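Organic hydroperoxide resistance protein (Deinococcus radiodurans, PDB 1USP) probably detoxifies organic hydroperoxides by reducing them to alcohols with a reactive cysteine pair, as other members of the OsmC/Ohr family do. Local coordinates at residues Asp29-Ala34 / Gly40-Asn45. Numbering follows the deposited sequence.
Sequences DLSVPA and GGPGTN
Ser31 reaches across the loop and takes the backbone N-H of Gly43 on its hydroxyl, with Ser31 OG 2.8 Å from Gly43 N. The bond is clearly bent, 130° at the hydrogen. The hydroxyl sits beside its own backbone N (chi1 -59°), which places it in the bend formed by Gly41, Pro42 and Gly43. Gly43 CA lies directly against the backbone of residues 29-31, and comes 3.2 Å from Asp29 O.

Two backbone bonds flank this point. Thr44 N donates to Asp29 O, and Ser31 N donates to Thr44 O at 2.9 Å. Together they make a single beta bridge between Leu30 and Thr44. Further along, Gly40 N donates to Val32 O at 3.2 Å and closes the loop.

Leu30 and Thr44 cross at an angle beside the bridge. Leu30 CD2 meets Thr44 CG2 at 4.1 Å, and the same Thr44 methyl lies 3.6 Å from Asp29 O. Thr44 OG1 is anti to its backbone N (chi1 -174°) and hydrogen-bonds to Gln48 OE1.

Asn45 presents its amide to the Pro33 ring, with Asn45 ND2 3.6 Å from Pro33 CG. One water ties the two segments together. It donates to Ser31 O and Gly43 O and accepts from Asn45 ND2. That amide nitrogen also hydrogen-bonds to an aromatic side chain of the other subunit, while Asn45 OD1 accepts from Gln48 N. Both ends of the amide are therefore held, which fixes its rotation.

The other subunit also packs on Leu30, Pro33 and Thr44. The arrangement is a loop closed by a single beta bridge at the dimer interface, leading from strand 27-29 to an Asn45 N-cap on helix 46-68 of the OsmC/Ohr fold.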
loop_
_atom_site.group_PDB
_atom_site.type_symbol
_atom_site.label_atom_id
_atom_site.label_comp_id
_atom_site.label_asym_id
_atom_site.label_seq_id
_atom_site.Cartn_x
_atom_site.Cartn_y
_atom_site.Cartn_z
ATOM N N ASP A 29 3.117 -7.714 11.934
ATOM C CA ASP A 29 2.813 -6.930 13.099
ATOM C C ASP A 29 2.805 -5.491 12.667
ATOM O O ASP A 29 3.477 -5.134 11.683
ATOM C CB ASP A 29 3.895 -7.151 14.149
ATOM C CG ASP A 29 3.904 -8.570 14.675
ATOM O OD1 ASP A 29 2.851 -9.035 15.150
ATOM O OD2 ASP A 29 4.911 -9.291 14.649
ATOM N N LEU A 30 2.045 -4.675 13.394
ATOM C CA LEU A 30 1.976 -3.231 13.158
ATOM C C LEU A 30 2.472 -2.509 14.385
ATOM O O LEU A 30 2.149 -2.914 15.511
ATOM C CB LEU A 30 0.541 -2.795 12.896
ATOM C CG LEU A 30 -0.108 -3.422 11.675
ATOM C CD1 LEU A 30 -1.611 -3.333 11.809
ATOM C CD2 LEU A 30 0.387 -2.721 10.404
ATOM N N SER A 31 3.270 -1.468 14.168
ATOM C CA SER A 31 3.704 -0.589 15.240
ATOM C C SER A 31 3.587 0.844 14.771
ATOM O O SER A 31 3.846 1.153 13.591
ATOM C CB SER A 31 5.169 -0.867 15.647
ATOM O OG SER A 31 5.370 -2.199 16.077
ATOM N N VAL A 32 3.207 1.731 15.688
ATOM C CA VAL A 32 3.191 3.154 15.393
ATOM C C VAL A 32 4.598 3.700 15.593
ATOM O O VAL A 32 5.208 3.475 16.652
ATOM C CB VAL A 32 2.178 3.927 16.260
ATOM C CG1 VAL A 32 2.207 5.410 15.903
ATOM C CG2 VAL A 32 0.776 3.364 16.076
ATOM N N PRO A 33 5.148 4.369 14.578
ATOM C CA PRO A 33 6.503 4.922 14.681
ATOM C C PRO A 33 6.682 5.960 15.792
ATOM O O PRO A 33 5.772 6.735 16.107
ATOM C CB PRO A 33 6.748 5.535 13.304
ATOM C CG PRO A 33 5.783 4.819 12.392
ATOM C CD PRO A 33 4.573 4.571 13.235
ATOM N N ALA A 34 7.867 5.936 16.394
ATOM C CA ALA A 34 8.247 6.872 17.447
ATOM C C ALA A 34 8.072 8.324 17.009
ATOM O O ALA A 34 7.763 9.183 17.825
ATOM C CB ALA A 34 9.679 6.616 17.864
ATOM N N GLY A 40 7.623 2.793 18.564
ATOM C CA GLY A 40 8.730 2.497 17.662
ATOM C C GLY A 40 9.106 1.024 17.639
ATOM O O GLY A 40 10.269 0.680 17.461
ATOM N N GLY A 41 8.112 0.159 17.825
ATOM C CA GLY A 41 8.308 -1.275 17.814
ATOM C C GLY A 41 8.620 -1.812 16.425
ATOM O O GLY A 41 8.620 -1.053 15.453
ATOM N N PRO A 42 8.866 -3.111 16.334
ATOM C CA PRO A 42 9.334 -3.760 15.094
ATOM C C PRO A 42 8.262 -3.983 14.021
ATOM O O PRO A 42 8.601 -4.419 12.916
ATOM C CB PRO A 42 9.838 -5.126 15.591
ATOM C CG PRO A 42 8.938 -5.428 16.810
ATOM C CD PRO A 42 8.701 -4.081 17.443
ATOM N N GLY A 43 6.992 -3.761 14.354
ATOM C CA GLY A 43 5.917 -3.842 13.380
ATOM C C GLY A 43 6.006 -2.739 12.337
ATOM O O GLY A 43 6.647 -1.702 12.567
ATOM N N THR A 44 5.388 -2.987 11.184
ATOM C CA THR A 44 5.353 -2.055 10.060
ATOM C C THR A 44 4.196 -1.088 10.257
ATOM O O THR A 44 3.593 -1.025 11.339
ATOM C CB THR A 44 5.291 -2.857 8.701
ATOM O OG1 THR A 44 5.389 -1.974 7.583
ATOM C CG2 THR A 44 3.955 -3.542 8.505
ATOM N N ASN A 45 3.919 -0.276 9.241
ATOM C CA ASN A 45 2.862 0.715 9.311
ATOM C C ASN A 45 2.310 0.950 7.892
ATOM O O ASN A 45 2.924 0.504 6.913
ATOM C CB ASN A 45 3.433 1.995 9.934
ATOM C CG ASN A 45 4.596 2.546 9.141
ATOM O OD1 ASN A 45 4.408 3.048 8.040
ATOM N ND2 ASN A 45 5.804 2.455 9.689
HETATM O O HOH W 1 6.119 1.046 12.228
#